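PDB 1RT8: fimbrin from Schizosaccharomyces pombe, which binds and cross-links actin filaments, supporting cell polarity, cytokinesis, mating and spore formation in fission yeast. Local coordinates for residues R345-V356 with I369-G377. Sequence-based numbering, arbitrary orientation.
Sequences RFKAVENCNYAV and IQGADITDG. With SO4 (sulfate ion), chain D.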
loop_
_atom_site.group_PDB
_atom_site.type_symbol
_atom_site.label_atom_id
_atom_site.label_comp_id
_atom_site.label_asym_id
_atom_site.label_seq_id
_atom_site.Cartn_x
_atom_site.Cartn_y
_atom_site.Cartn_z
ATOM N N ARG A 345 10.715 29.523 6.244
ATOM C CA ARG A 345 9.338 29.634 6.683
ATOM C C ARG A 345 8.442 30.546 5.866
ATOM O O ARG A 345 7.354 30.126 5.467
ATOM C CB ARG A 345 9.253 30.048 8.150
ATOM C CG ARG A 345 7.817 30.049 8.655
ATOM C CD ARG A 345 7.734 29.723 10.132
ATOM N NE ARG A 345 6.348 29.599 10.574
ATOM C CZ ARG A 345 5.477 30.599 10.582
ATOM N NH1 ARG A 345 5.849 31.804 10.169
ATOM N NH2 ARG A 345 4.238 30.395 11.010
ATOM N N PHE A 346 8.871 31.782 5.617
ATOM C CA PHE A 346 8.025 32.695 4.857
ATOM C C PHE A 346 7.703 32.128 3.476
ATOM O O PHE A 346 6.638 32.397 2.927
ATOM C CB PHE A 346 8.664 34.094 4.761
ATOM C CG PHE A 346 9.770 34.212 3.746
ATOM C CD1 PHE A 346 9.512 34.718 2.473
ATOM C CD2 PHE A 346 11.077 33.874 4.074
ATOM C CE1 PHE A 346 10.546 34.890 1.545
ATOM C CE2 PHE A 346 12.118 34.041 3.154
ATOM C CZ PHE A 346 11.848 34.553 1.886
ATOM N N LYS A 347 8.611 31.330 2.921
ATOM C CA LYS A 347 8.362 30.725 1.618
ATOM C C LYS A 347 7.308 29.610 1.717
ATOM O O LYS A 347 6.464 29.473 0.835
ATOM C CB LYS A 347 9.657 30.174 1.014
ATOM C CG LYS A 347 10.655 31.252 0.675
ATOM C CD LYS A 347 11.704 30.784 -0.313
ATOM C CE LYS A 347 12.508 31.979 -0.807
ATOM N NZ LYS A 347 13.429 31.623 -1.912
ATOM N N ALA A 348 7.351 28.820 2.788
ATOM C CA ALA A 348 6.375 27.749 2.950
ATOM C C ALA A 348 4.995 28.355 3.214
ATOM O O ALA A 348 3.982 27.833 2.751
ATOM C CB ALA A 348 6.789 26.824 4.108
ATOM N N VAL A 349 4.965 29.457 3.962
ATOM C CA VAL A 349 3.713 30.134 4.274
ATOM C C VAL A 349 3.092 30.709 3.008
ATOM O O VAL A 349 1.874 30.686 2.852
ATOM C CB VAL A 349 3.914 31.269 5.309
ATOM C CG1 VAL A 349 2.673 32.168 5.363
ATOM C CG2 VAL A 349 4.165 30.661 6.687
ATOM N N GLU A 350 3.923 31.225 2.105
ATOM C CA GLU A 350 3.406 31.756 0.853
ATOM C C GLU A 350 2.785 30.592 0.080
ATOM O O GLU A 350 1.669 30.699 -0.431
ATOM C CB GLU A 350 4.528 32.410 0.039
ATOM C CG GLU A 350 5.061 33.680 0.699
ATOM C CD GLU A 350 6.204 34.325 -0.061
ATOM O OE1 GLU A 350 6.786 33.659 -0.946
ATOM O OE2 GLU A 350 6.527 35.499 0.248
ATOM N N ASN A 351 3.506 29.476 0.012
ATOM C CA ASN A 351 3.011 28.296 -0.686
ATOM C C ASN A 351 1.700 27.820 -0.077
ATOM O O ASN A 351 0.769 27.478 -0.794
ATOM C CB ASN A 351 4.038 27.157 -0.633
ATOM C CG ASN A 351 5.157 27.329 -1.645
ATOM O OD1 ASN A 351 5.143 28.263 -2.455
ATOM N ND2 ASN A 351 6.128 26.416 -1.615
ATOM N N CYS A 352 1.623 27.804 1.250
ATOM C CA CYS A 352 0.407 27.350 1.904
ATOM C C CYS A 352 -0.738 28.357 1.792
ATOM O O CYS A 352 -1.899 27.963 1.693
ATOM C CB CYS A 352 0.694 26.999 3.367
ATOM S SG CYS A 352 1.714 25.502 3.548
ATOM N N ASN A 353 -0.424 29.652 1.806
ATOM C CA ASN A 353 -1.473 30.672 1.663
ATOM C C ASN A 353 -2.117 30.509 0.286
ATOM O O ASN A 353 -3.326 30.662 0.124
ATOM C CB ASN A 353 -0.898 32.089 1.779
ATOM C CG ASN A 353 -0.530 32.463 3.207
ATOM O OD1 ASN A 353 -1.001 31.854 4.164
ATOM N ND2 ASN A 353 0.298 33.484 3.350
ATOM N N TYR A 354 -1.290 30.190 -0.702
ATOM C CA TYR A 354 -1.749 29.992 -2.070
ATOM C C TYR A 354 -2.627 28.738 -2.138
ATOM O O TYR A 354 -3.693 28.745 -2.752
ATOM C CB TYR A 354 -0.527 29.873 -2.991
ATOM C CG TYR A 354 -0.819 29.782 -4.477
ATOM C CD1 TYR A 354 -1.942 30.398 -5.039
ATOM C CD2 TYR A 354 0.047 29.102 -5.327
ATOM C CE1 TYR A 354 -2.192 30.329 -6.424
ATOM C CE2 TYR A 354 -0.190 29.029 -6.696
ATOM C CZ TYR A 354 -1.311 29.641 -7.239
ATOM O OH TYR A 354 -1.547 29.539 -8.597
ATOM N N ALA A 355 -2.186 27.668 -1.484
ATOM C CA ALA A 355 -2.942 26.427 -1.473
ATOM C C ALA A 355 -4.332 26.640 -0.871
ATOM O O ALA A 355 -5.322 26.113 -1.374
ATOM C CB ALA A 355 -2.187 25.364 -0.687
ATOM N N VAL A 356 -4.401 27.407 0.214
ATOM C CA VAL A 356 -5.675 27.682 0.876
ATOM C C VAL A 356 -6.613 28.496 -0.015
ATOM O O VAL A 356 -7.808 28.204 -0.091
ATOM C CB VAL A 356 -5.440 28.405 2.223
ATOM C CG1 VAL A 356 -6.745 28.967 2.775
ATOM C CG2 VAL A 356 -4.853 27.403 3.227
ATOM N N ILE A 369 -9.225 28.556 8.491
ATOM C CA ILE A 369 -7.892 28.028 8.240
ATOM C C ILE A 369 -6.995 29.020 7.523
ATOM O O ILE A 369 -7.447 29.769 6.667
ATOM C CB ILE A 369 -7.979 26.750 7.393
ATOM C CG1 ILE A 369 -8.780 25.698 8.155
ATOM C CG2 ILE A 369 -6.586 26.257 7.037
ATOM C CD1 ILE A 369 -9.030 24.440 7.383
ATOM N N GLN A 370 -5.719 29.022 7.879
ATOM C CA GLN A 370 -4.772 29.914 7.233
ATOM C C GLN A 370 -3.517 29.193 6.801
ATOM O O GLN A 370 -3.169 28.149 7.348
ATOM C CB GLN A 370 -4.418 31.060 8.158
ATOM C CG GLN A 370 -5.609 31.922 8.461
ATOM C CD GLN A 370 -5.222 33.121 9.254
ATOM O OE1 GLN A 370 -4.469 33.013 10.220
ATOM N NE2 GLN A 370 -5.734 34.281 8.864
ATOM N N GLY A 371 -2.837 29.764 5.814
ATOM C CA GLY A 371 -1.626 29.156 5.295
ATOM C C GLY A 371 -0.681 28.715 6.386
ATOM O O GLY A 371 -0.253 27.556 6.421
ATOM N N ALA A 372 -0.374 29.638 7.292
ATOM C CA ALA A 372 0.543 29.364 8.382
ATOM C C ALA A 372 0.135 28.153 9.214
ATOM O O ALA A 372 0.996 27.441 9.711
ATOM C CB ALA A 372 0.687 30.599 9.278
ATOM N N ASP A 373 -1.165 27.924 9.379
ATOM C CA ASP A 373 -1.622 26.769 10.154
ATOM C C ASP A 373 -1.119 25.467 9.544
ATOM O O ASP A 373 -0.775 24.521 10.254
ATOM C CB ASP A 373 -3.148 26.708 10.222
ATOM C CG ASP A 373 -3.736 27.837 11.023
ATOM O OD1 ASP A 373 -3.326 28.004 12.188
ATOM O OD2 ASP A 373 -4.604 28.556 10.488
ATOM N N ILE A 374 -1.085 25.418 8.222
ATOM C CA ILE A 374 -0.625 24.224 7.546
ATOM C C ILE A 374 0.882 24.153 7.682
ATOM O O ILE A 374 1.446 23.082 7.935
ATOM C CB ILE A 374 -1.000 24.236 6.050
ATOM C CG1 ILE A 374 -2.501 24.523 5.877
ATOM C CG2 ILE A 374 -0.641 22.895 5.426
ATOM C CD1 ILE A 374 -3.431 23.585 6.654
ATOM N N THR A 375 1.537 25.302 7.541
ATOM C CA THR A 375 2.992 25.358 7.642
ATOM C C THR A 375 3.456 24.933 9.034
ATOM O O THR A 375 4.506 24.314 9.179
ATOM C CB THR A 375 3.557 26.789 7.400
ATOM O OG1 THR A 375 3.125 27.292 6.124
ATOM C CG2 THR A 375 5.087 26.752 7.438
ATOM N N ASP A 376 2.682 25.281 10.053
ATOM C CA ASP A 376 3.067 24.930 11.405
ATOM C C ASP A 376 2.626 23.530 11.820
ATOM O O ASP A 376 2.825 23.126 12.961
ATOM C CB ASP A 376 2.547 25.991 12.375
ATOM C CG ASP A 376 3.188 27.355 12.129
ATOM O OD1 ASP A 376 4.295 27.409 11.542
ATOM O OD2 ASP A 376 2.598 28.371 12.525
ATOM N N GLY A 377 2.042 22.794 10.879
ATOM C CA GLY A 377 1.599 21.436 11.158
ATOM C C GLY A 377 0.350 21.248 12.012
ATOM O O GLY A 377 0.236 20.243 12.719
HETATM S S SO4 D . -1.339 33.870 6.847
HETATM O O1 SO4 D . -1.048 32.271 6.926
HETATM O O2 SO4 D . -1.592 34.274 8.216
HETATM O O3 SO4 D . -0.317 34.490 6.316
HETATM O O4 SO4 D . -2.574 33.931 6.099
#
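Arg345 and Asp376 form a salt bridge at one end of the contact. The guanidinium presents NE and NH2 side-on to the carboxylate, and the two planes lie 21° apart. Asp376 OD1 accepts from both nitrogens, at 3.2 Å from Arg345 NE and 3.0 Å from Arg345 NH2, while NH2 also donates to Asp376 OD2; every bond uses a syn lone pair. With CG anti to the backbone N (chi1 -175°), the extended chain carries the guanidinium out across to this acid, with Val349 CG2 above one guanidinium face, displaced toward its rim.

At the N-terminus of helix 371-375, polar contacts gather round a sulfate, presumably picked up from the crystallisation solution. Ala372 N donates to sulfate O1 (2.7 Å) and Asn353 ND2 to sulfate O3 (3.2 Å). Asn353 OD1 lies 3.0 Å from Gly371 CA, and a CB on Gly371 would fall only 1.7 Å from that oxygen. Replacing Asn353 with leucine would probably leave sulfate O3 without this amide donor and weaken the anion's hold on the helix start.

Between the salt bridge and the sulfate the packing is close. Thr375 lies across Val349, its CG2 reaching Ala348 CB at 3.7 Å, and Cys352 SG rests 3.9 Å from Ile374 CB. Past the sulfate, Val356 continues the apolar seam to Ile369, which also touches helix 379-397.

The axes of 345-356 and 371-375 cross at 121°, the short helix being closed by a Schellman motif at Gly377, an arrangement characteristic of the all-helical calponin-homology fold, here the third CH domain, within the second actin-binding region.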